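Local coordinates for protein HTH-type transcriptional repressor NemR (Escherichia coli, PDB 4YZE) that represses transcription of the nemRA-gloA operon by binding DNA at the NemR box and responds to electrophiles and reactive chlorine species, at residues H14-G19 with L62-A67; N83-I88 with I196-V201; Y166-G171 with E186-H191. The protein carries 5 engineered substitutions. All blocks are in the same frame, centred on the assembly; numbering follows the deposited sequence.

Contact 1: residues H14-G19 with L62-A67; sequences HLLATG and LERHYA
Arg64, on helix 54-79, reaches across to Leu16 and Ala17 on helix 10-26. Its CB leaves the helix toward the other segment. CG stands anti to the backbone N (chi1 169°), and the chain stays extended from CG to NE. This stretched shape carries the head group across to helix 10-26, where the nearest CA atoms of the two segments, those of Leu16 and Arg64, are 7.8 Å apart. Arg64 CD is the first atom to touch. It lies 3.7 Å from Leu16 CB and 3.9 Å from Leu16 CD1, so the aliphatic part of the arginine packs on the root and one branch of the leucine. NE, the next atom, forms a salt bridge with Glu13, one turn before Ala17 on helix 10-26. The guanidinium then turns one face to the backbone N of Ala17. Arg64 NH1 is 3.8 Å from Ala17 CA, and Arg64 NH2 ends 4.0 Å from Ala17 CB. These last contacts are van der Waals packing; NH1 also has a long, weak ion pair with Glu20. Leu16, itself buried, also packs on Phe51, Phe57 and Ala60. Both segments fall within the TetR-type helix-turn-helix region. The contact joins its first helix to the long helix that follows the predicted DNA-binding motif, the arrangement of the three-helix DNA-binding domain and its connecting helix in TetR-family repressors.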
loop_
_atom_site.group_PDB
_atom_site.type_symbol
_atom_site.label_atom_id
_atom_site.label_comp_id
_atom_site.label_asym_id
_atom_site.label_seq_id
_atom_site.Cartn_x
_atom_site.Cartn_y
_atom_site.Cartn_z
ATOM N N HIS A 14 -16.408 -15.312 18.459
ATOM C CA HIS A 14 -15.675 -14.554 19.461
ATOM C C HIS A 14 -14.169 -14.640 19.236
ATOM O O HIS A 14 -13.489 -13.616 19.262
ATOM C CB HIS A 14 -16.023 -15.012 20.872
ATOM C CG HIS A 14 -15.413 -14.163 21.937
ATOM N ND1 HIS A 14 -15.399 -12.780 21.870
ATOM C CD2 HIS A 14 -14.781 -14.483 23.088
ATOM C CE1 HIS A 14 -14.794 -12.296 22.930
ATOM N NE2 HIS A 14 -14.407 -13.310 23.694
ATOM N N LEU A 15 -13.655 -15.851 19.014
ATOM C CA LEU A 15 -12.235 -16.032 18.708
ATOM C C LEU A 15 -11.834 -15.268 17.434
ATOM O O LEU A 15 -10.823 -14.560 17.404
ATOM C CB LEU A 15 -11.906 -17.517 18.548
ATOM C CG LEU A 15 -11.811 -18.374 19.816
ATOM C CD1 LEU A 15 -11.794 -19.852 19.473
ATOM C CD2 LEU A 15 -10.585 -18.010 20.639
ATOM N N LEU A 16 -12.633 -15.408 16.383
ATOM C CA LEU A 16 -12.321 -14.757 15.116
ATOM C C LEU A 16 -12.271 -13.240 15.287
ATOM O O LEU A 16 -11.329 -12.590 14.829
ATOM C CB LEU A 16 -13.327 -15.165 14.043
ATOM C CG LEU A 16 -13.251 -16.652 13.684
ATOM C CD1 LEU A 16 -14.439 -17.071 12.825
ATOM C CD2 LEU A 16 -11.931 -16.986 12.971
ATOM N N ALA A 17 -13.259 -12.697 15.997
ATOM C CA ALA A 17 -13.357 -11.252 16.224
ATOM C C ALA A 17 -12.160 -10.730 17.003
ATOM O O ALA A 17 -11.555 -9.718 16.636
ATOM C CB ALA A 17 -14.653 -10.909 16.945
ATOM N N THR A 18 -11.835 -11.425 18.090
ATOM C CA THR A 18 -10.682 -11.072 18.910
ATOM C C THR A 18 -9.414 -11.107 18.062
ATOM O O THR A 18 -8.606 -10.179 18.113
ATOM C CB THR A 18 -10.523 -12.041 20.078
ATOM O OG1 THR A 18 -11.786 -12.204 20.738
ATOM C CG2 THR A 18 -9.489 -11.518 21.066
ATOM N N GLY A 19 -9.253 -12.175 17.278
ATOM C CA GLY A 19 -8.095 -12.322 16.415
ATOM C C GLY A 19 -7.958 -11.178 15.430
ATOM O O GLY A 19 -6.848 -10.716 15.156
ATOM N N LEU A 62 -9.677 -14.207 8.031
ATOM C CA LEU A 62 -9.679 -13.372 6.837
ATOM C C LEU A 62 -10.971 -13.577 6.069
ATOM O O LEU A 62 -11.581 -12.605 5.615
ATOM C CB LEU A 62 -8.478 -13.682 5.945
ATOM C CG LEU A 62 -7.122 -13.173 6.428
ATOM C CD1 LEU A 62 -6.021 -13.549 5.445
ATOM C CD2 LEU A 62 -7.173 -11.683 6.586
ATOM N N GLU A 63 -11.388 -14.836 5.926
ATOM C CA GLU A 63 -12.590 -15.151 5.152
ATOM C C GLU A 63 -13.784 -14.473 5.790
ATOM O O GLU A 63 -14.629 -13.927 5.095
ATOM C CB GLU A 63 -12.807 -16.666 5.042
ATOM C CG GLU A 63 -11.868 -17.348 4.053
ATOM C CD GLU A 63 -11.912 -18.865 4.140
ATOM O OE1 GLU A 63 -12.614 -19.393 5.028
ATOM O OE2 GLU A 63 -11.239 -19.529 3.320
ATOM N N ARG A 64 -13.829 -14.480 7.120
ATOM C CA ARG A 64 -14.881 -13.790 7.839
ATOM C C ARG A 64 -14.809 -12.302 7.521
ATOM O O ARG A 64 -15.796 -11.702 7.108
ATOM C CB ARG A 64 -14.761 -14.025 9.353
ATOM C CG ARG A 64 -15.665 -13.128 10.198
ATOM C CD ARG A 64 -15.738 -13.607 11.650
ATOM N NE ARG A 64 -16.614 -12.785 12.486
ATOM C CZ ARG A 64 -16.244 -11.637 13.052
ATOM N NH1 ARG A 64 -15.018 -11.159 12.857
ATOM N NH2 ARG A 64 -17.099 -10.953 13.802
ATOM N N HIS A 65 -13.630 -11.719 7.695
ATOM C CA HIS A 65 -13.433 -10.300 7.447
ATOM C C HIS A 65 -13.823 -9.876 6.023
ATOM O O HIS A 65 -14.477 -8.855 5.837
ATOM C CB HIS A 65 -11.977 -9.932 7.697
ATOM C CG HIS A 65 -11.605 -8.579 7.187
ATOM N ND1 HIS A 65 -11.750 -7.437 7.942
ATOM C CD2 HIS A 65 -11.090 -8.182 6.000
ATOM C CE1 HIS A 65 -11.340 -6.393 7.243
ATOM N NE2 HIS A 65 -10.932 -6.819 6.063
ATOM N N TYR A 66 -13.411 -10.635 5.018
ATOM C CA TYR A 66 -13.699 -10.219 3.652
ATOM C C TYR A 66 -15.163 -10.472 3.301
ATOM O O TYR A 66 -15.735 -9.758 2.478
ATOM C CB TYR A 66 -12.763 -10.891 2.633
ATOM C CG TYR A 66 -11.349 -10.356 2.690
ATOM C CD1 TYR A 66 -11.067 -9.022 2.377
ATOM C CD2 TYR A 66 -10.299 -11.177 3.059
ATOM C CE1 TYR A 66 -9.761 -8.524 2.447
ATOM C CE2 TYR A 66 -8.992 -10.696 3.129
ATOM C CZ TYR A 66 -8.727 -9.373 2.831
ATOM O OH TYR A 66 -7.419 -8.928 2.902
ATOM N N ALA A 67 -15.768 -11.489 3.913
ATOM C CA ALA A 67 -17.175 -11.800 3.642
ATOM C C ALA A 67 -18.046 -10.624 4.049
ATOM O O ALA A 67 -18.946 -10.204 3.315
ATOM C CB ALA A 67 -17.610 -13.055 4.383
#

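Contact 2: residues N83-I88 with I196-V201; sequences NYRDRI and IATPAV
The N-terminal end of helix 84-97 meets the chain just after helix 183-195, where Arg85 reaches over to Ile196 and Thr198. Arg85 NE donates a hydrogen bond to Ile196 O at 2.7 Å. The bond is bent, with an N-H...O angle of 147°, and the oxygen lies somewhat out of the guanidinium plane. Ile196 is the first residue to leave helical geometry, so the arginine binds a carbonyl at the end of the helix. Arg85 NH2 makes a second bond there, to Lys193 O. Bonds to two carbonyls, in the last turn and at the end of helix 183-195, limit how far the guanidinium can turn. The methyl of Thr198 lies over one face, off toward its rim, with CG2 3.6 Å from Arg85 NH1. CG2 also touches Arg85 CD. In this way the end of the last helix in the tetracyclin repressor-like C-terminal domain is tied to helix 84-97. The start of the latter is held by a capping box. Asn83, the N-cap residue, accepts from Asp86 N through OD1 at 2.9 Å, and its own backbone N donates to Asp86 OD2 at 3.1 Å. The second donor comes from above the carboxylate plane. Ile88 and Ile196 both touch Leu143 of helix 122-148. Further along the tail, Ala197 bonds through its backbone to Thr153.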
loop_
_atom_site.group_PDB
_atom_site.type_symbol
_atom_site.label_atom_id
_atom_site.label_comp_id
_atom_site.label_asym_id
_atom_site.label_seq_id
_atom_site.Cartn_x
_atom_site.Cartn_y
_atom_site.Cartn_z
ATOM N N ASN A 83 -26.893 7.690 -7.995
ATOM C CA ASN A 83 -26.502 6.864 -9.136
ATOM C C ASN A 83 -25.167 6.153 -8.936
ATOM O O ASN A 83 -24.511 6.310 -7.888
ATOM C CB ASN A 83 -26.533 7.668 -10.458
ATOM C CG ASN A 83 -25.546 8.856 -10.476
ATOM O OD1 ASN A 83 -24.522 8.865 -9.780
ATOM N ND2 ASN A 83 -25.849 9.852 -11.309
ATOM N N TYR A 84 -24.755 5.371 -9.929
ATOM C CA TYR A 84 -23.518 4.605 -9.782
ATOM C C TYR A 84 -22.290 5.484 -9.604
ATOM O O TYR A 84 -21.328 5.060 -8.992
ATOM C CB TYR A 84 -23.322 3.637 -10.941
ATOM C CG TYR A 84 -24.373 2.568 -10.953
ATOM C CD1 TYR A 84 -24.365 1.560 -10.004
ATOM C CD2 TYR A 84 -25.397 2.581 -11.895
ATOM C CE1 TYR A 84 -25.334 0.585 -9.994
ATOM C CE2 TYR A 84 -26.368 1.607 -11.895
ATOM C CZ TYR A 84 -26.335 0.616 -10.943
ATOM O OH TYR A 84 -27.307 -0.355 -10.946
ATOM N N ARG A 85 -22.311 6.698 -10.143
ATOM C CA ARG A 85 -21.170 7.568 -9.937
ATOM C C ARG A 85 -21.141 8.005 -8.466
ATOM O O ARG A 85 -20.078 7.952 -7.829
ATOM C CB ARG A 85 -21.187 8.772 -10.879
ATOM C CG ARG A 85 -19.989 9.691 -10.699
ATOM C CD ARG A 85 -19.906 10.762 -11.757
ATOM N NE ARG A 85 -18.799 11.686 -11.514
ATOM C CZ ARG A 85 -18.837 12.688 -10.637
ATOM N NH1 ARG A 85 -19.922 12.904 -9.900
ATOM N NH2 ARG A 85 -17.787 13.484 -10.494
ATOM N N ASP A 86 -22.298 8.411 -7.932
ATOM C CA ASP A 86 -22.401 8.807 -6.528
ATOM C C ASP A 86 -21.928 7.691 -5.600
ATOM O O ASP A 86 -21.265 7.936 -4.583
ATOM C CB ASP A 86 -23.844 9.154 -6.168
ATOM C CG ASP A 86 -24.396 10.314 -6.980
ATOM O OD1 ASP A 86 -23.609 11.196 -7.402
ATOM O OD2 ASP A 86 -25.633 10.345 -7.175
ATOM N N ARG A 87 -22.285 6.460 -5.941
ATOM C CA ARG A 87 -21.950 5.328 -5.090
ATOM C C ARG A 87 -20.453 5.045 -5.102
ATOM O O ARG A 87 -19.855 4.784 -4.069
ATOM C CB ARG A 87 -22.758 4.099 -5.499
ATOM C CG ARG A 87 -24.249 4.279 -5.249
ATOM C CD ARG A 87 -25.042 3.167 -5.909
ATOM N NE ARG A 87 -26.407 3.582 -6.212
ATOM C CZ ARG A 87 -27.371 2.760 -6.612
ATOM N NH1 ARG A 87 -27.125 1.462 -6.751
ATOM N NH2 ARG A 87 -28.583 3.236 -6.864
ATOM N N ILE A 88 -19.844 5.128 -6.274
ATOM C CA ILE A 88 -18.403 4.982 -6.360
ATOM C C ILE A 88 -17.674 6.058 -5.552
ATOM O O ILE A 88 -16.734 5.738 -4.809
ATOM C CB ILE A 88 -17.939 4.946 -7.811
ATOM C CG1 ILE A 88 -18.349 3.610 -8.422
ATOM C CG2 ILE A 88 -16.430 5.108 -7.906
ATOM C CD1 ILE A 88 -18.213 3.554 -9.923
ATOM N N ILE A 196 -13.733 9.552 -13.127
ATOM C CA ILE A 196 -15.053 8.958 -13.304
ATOM C C ILE A 196 -16.022 10.129 -13.354
ATOM O O ILE A 196 -16.510 10.579 -12.310
ATOM C CB ILE A 196 -15.433 8.003 -12.127
ATOM C CG1 ILE A 196 -14.321 6.988 -11.871
ATOM C CG2 ILE A 196 -16.769 7.292 -12.409
ATOM C CD1 ILE A 196 -13.951 6.115 -13.073
ATOM N N ALA A 197 -16.277 10.636 -14.563
ATOM C CA ALA A 197 -16.995 11.902 -14.732
ATOM C C ALA A 197 -18.469 11.717 -15.014
ATOM O O ALA A 197 -18.918 10.648 -15.423
ATOM C CB ALA A 197 -16.370 12.739 -15.849
ATOM N N THR A 198 -19.217 12.794 -14.834
ATOM C CA THR A 198 -20.586 12.825 -15.300
ATOM C C THR A 198 -20.525 13.027 -16.808
ATOM O O THR A 198 -19.678 13.772 -17.304
ATOM C CB THR A 198 -21.372 13.948 -14.628
ATOM O OG1 THR A 198 -20.770 15.206 -14.953
ATOM C CG2 THR A 198 -21.342 13.763 -13.115
ATOM N N PRO A 199 -21.389 12.323 -17.546
ATOM C CA PRO A 199 -21.468 12.476 -19.006
ATOM C C PRO A 199 -21.727 13.930 -19.380
ATOM O O PRO A 199 -22.407 14.616 -18.620
ATOM C CB PRO A 199 -22.681 11.618 -19.377
ATOM C CG PRO A 199 -22.742 10.572 -18.305
ATOM C CD PRO A 199 -22.283 11.265 -17.039
ATOM N N ALA A 200 -21.196 14.380 -20.519
ATOM C CA ALA A 200 -21.395 15.749 -21.017
ATOM C C ALA A 200 -22.856 16.191 -20.999
ATOM O O ALA A 200 -23.154 17.366 -20.769
ATOM C CB ALA A 200 -20.830 15.888 -22.418
ATOM N N VAL A 201 -23.755 15.252 -21.273
ATOM C CA VAL A 201 -25.188 15.477 -21.112
ATOM C C VAL A 201 -25.905 14.134 -21.123
ATOM O O VAL A 201 -25.416 13.170 -21.714
ATOM C CB VAL A 201 -25.782 16.381 -22.230
#

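Contact 3: residues Y166-G171 with E186-H191; sequences YALWLG and ENALAH
In Leu168, chi1 (-154°) puts CG anti to the backbone N, and chi2 (-147°), off a staggered value, turns both methyls onto Ala188. The leucine thus reaches from helix 158-179 to helix 183-195. Leu168 CD2 lies 3.8 Å from Ala188 CB, and Leu168 CD1 is 4.0 Å from the same atom. The leucine fork is therefore set against a single methyl, with both branches in contact. Leu168 CD1 also comes within 4.1 Å of Ala188 O, so it reaches the backbone as well as the side chain. The CA atoms of Leu168 and Ala188 are 7.0 Å apart, consistent with the small alanine side chain. One turn further on, His191 flanks the leucine. Its CD2 is 4.3 Å from Leu168 CD1, a looser contact that meets the ring obliquely. All three residues are buried, and the contact is apolar packing. Next to it on helix 158-179, Trp169 turns to helix 84-97, where it stacks on Tyr91 and its NE1 bonds to Thr95. Leu189 packs on Tyr92 and Gln93 of that same helix. The second subunit borders the contact too: Asn187 bonds to Gln160 of the second subunit, and His191 packs on Val164 of that subunit. The last two helices of the chain thus pack together where they meet both helix 84-97 and the partner subunit, at the dimer interface of the regulatory domain.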
loop_
_atom_site.group_PDB
_atom_site.type_symbol
_atom_site.label_atom_id
_atom_site.label_comp_id
_atom_site.label_asym_id
_atom_site.label_seq_id
_atom_site.Cartn_x
_atom_site.Cartn_y
_atom_site.Cartn_z
ATOM N N TYR A 166 -8.779 0.435 -7.065
ATOM C CA TYR A 166 -8.407 -0.328 -5.873
ATOM C C TYR A 166 -6.952 -0.055 -5.531
ATOM O O TYR A 166 -6.622 0.201 -4.376
ATOM C CB TYR A 166 -8.670 -1.824 -6.079
ATOM C CG TYR A 166 -8.323 -2.637 -4.853
ATOM C CD1 TYR A 166 -9.144 -2.619 -3.733
ATOM C CD2 TYR A 166 -7.162 -3.389 -4.798
ATOM C CE1 TYR A 166 -8.835 -3.346 -2.597
ATOM C CE2 TYR A 166 -6.836 -4.133 -3.654
ATOM C CZ TYR A 166 -7.678 -4.103 -2.562
ATOM O OH TYR A 166 -7.371 -4.821 -1.423
ATOM N N ALA A 167 -6.077 -0.086 -6.533
ATOM C CA ALA A 167 -4.661 0.186 -6.273
ATOM C C ALA A 167 -4.529 1.584 -5.681
ATOM O O ALA A 167 -3.764 1.811 -4.743
ATOM C CB ALA A 167 -3.863 0.076 -7.527
ATOM N N LEU A 168 -5.306 2.524 -6.213
ATOM C CA LEU A 168 -5.238 3.911 -5.732
ATOM C C LEU A 168 -5.660 4.025 -4.266
ATOM O O LEU A 168 -5.007 4.708 -3.456
ATOM C CB LEU A 168 -6.136 4.801 -6.597
ATOM C CG LEU A 168 -5.908 6.301 -6.798
ATOM C CD1 LEU A 168 -7.239 7.036 -6.965
ATOM C CD2 LEU A 168 -5.085 6.952 -5.738
ATOM N N TRP A 169 -6.779 3.387 -3.947
ATOM C CA TRP A 169 -7.311 3.345 -2.586
ATOM C C TRP A 169 -6.298 2.745 -1.603
ATOM O O TRP A 169 -6.115 3.247 -0.494
ATOM C CB TRP A 169 -8.587 2.493 -2.609
ATOM C CG TRP A 169 -9.219 2.223 -1.277
ATOM C CD1 TRP A 169 -10.177 2.974 -0.653
ATOM C CD2 TRP A 169 -8.972 1.096 -0.415
ATOM N NE1 TRP A 169 -10.526 2.392 0.545
ATOM C CE2 TRP A 169 -9.800 1.242 0.716
ATOM C CE3 TRP A 169 -8.131 -0.020 -0.494
ATOM C CZ2 TRP A 169 -9.808 0.312 1.772
ATOM C CZ3 TRP A 169 -8.138 -0.940 0.556
ATOM C CH2 TRP A 169 -8.973 -0.764 1.672
ATOM N N LEU A 170 -5.641 1.672 -2.034
ATOM C CA LEU A 170 -4.651 0.956 -1.230
ATOM C C LEU A 170 -3.447 1.856 -0.981
ATOM O O LEU A 170 -3.005 2.037 0.168
ATOM C CB LEU A 170 -4.244 -0.351 -1.975
ATOM C CG LEU A 170 -4.360 -1.713 -1.284
ATOM C CD1 LEU A 170 -3.792 -2.812 -2.176
ATOM C CD2 LEU A 170 -3.650 -1.735 0.061
ATOM N N GLY A 171 -2.933 2.469 -2.043
ATOM C CA GLY A 171 -1.723 3.275 -1.908
ATOM C C GLY A 171 -1.990 4.545 -1.112
ATOM O O GLY A 171 -1.141 5.036 -0.346
ATOM N N GLU A 186 -8.070 12.514 0.549
ATOM C CA GLU A 186 -8.850 13.598 -0.057
ATOM C C GLU A 186 -8.343 13.772 -1.469
ATOM O O GLU A 186 -9.112 14.006 -2.385
ATOM C CB GLU A 186 -8.737 14.932 0.712
ATOM C CG GLU A 186 -9.217 14.860 2.148
ATOM C CD GLU A 186 -8.942 16.145 2.945
ATOM O OE1 GLU A 186 -7.859 16.756 2.776
ATOM O OE2 GLU A 186 -9.819 16.540 3.746
ATOM N N ASN A 187 -7.041 13.632 -1.661
ATOM C CA ASN A 187 -6.518 13.841 -2.996
ATOM C C ASN A 187 -6.968 12.719 -3.930
ATOM O O ASN A 187 -7.285 12.975 -5.095
ATOM C CB ASN A 187 -4.995 13.993 -2.996
ATOM C CG ASN A 187 -4.452 14.288 -4.382
ATOM O OD1 ASN A 187 -4.836 15.274 -5.013
ATOM N ND2 ASN A 187 -3.571 13.431 -4.864
ATOM N N ALA A 188 -7.028 11.488 -3.420
ATOM C CA ALA A 188 -7.530 10.377 -4.231
ATOM C C ALA A 188 -8.991 10.599 -4.620
ATOM O O ALA A 188 -9.357 10.383 -5.769
ATOM C CB ALA A 188 -7.348 9.013 -3.531
ATOM N N LEU A 189 -9.811 11.026 -3.659
ATOM C CA LEU A 189 -11.228 11.292 -3.895
ATOM C C LEU A 189 -11.374 12.345 -4.982
ATOM O O LEU A 189 -12.186 12.178 -5.890
ATOM C CB LEU A 189 -11.909 11.802 -2.617
ATOM C CG LEU A 189 -13.412 11.617 -2.367
ATOM C CD1 LEU A 189 -13.988 12.723 -1.483
ATOM C CD2 LEU A 189 -14.230 11.488 -3.626
ATOM N N ALA A 190 -10.600 13.424 -4.894
ATOM C CA ALA A 190 -10.736 14.505 -5.871
ATOM C C ALA A 190 -10.331 14.015 -7.262
ATOM O O ALA A 190 -10.922 14.419 -8.262
ATOM C CB ALA A 190 -9.926 15.722 -5.461
ATOM N N HIS A 191 -9.343 13.123 -7.327
ATOM C CA HIS A 191 -8.898 12.625 -8.629
ATOM C C HIS A 191 -9.920 11.651 -9.251
ATOM O O HIS A 191 -10.168 11.687 -10.474
ATOM C CB HIS A 191 -7.490 12.045 -8.534
ATOM C CG HIS A 191 -7.026 11.323 -9.762
ATOM N ND1 HIS A 191 -6.386 11.958 -10.806
ATOM C CD2 HIS A 191 -7.056 10.008 -10.083
ATOM C CE1 HIS A 191 -6.067 11.069 -11.731
ATOM N NE2 HIS A 191 -6.459 9.875 -11.314
#

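How the contacts relate
Contact 1 lies in the DNA-binding region, while contacts 2 and 3 belong to the C-terminal domain on the other side of the chain's centre. The centres of contacts 1 and 2 are about 34 Å apart; those of 2 and 3 are about 17 Å apart. Contact 3 is fully buried and apolar, and the second subunit adjoins it. Contacts 1 and 2 are only partly buried, and each depends on an extended arginine. In contact 1 its stem and head pack on Leu16 and Ala17 while NE pairs with Glu13; in contact 2 NE bonds across the contact to Ile196 O. Helix 183-195 links contacts 2 and 3, since contact 2 uses the chain just beyond its end.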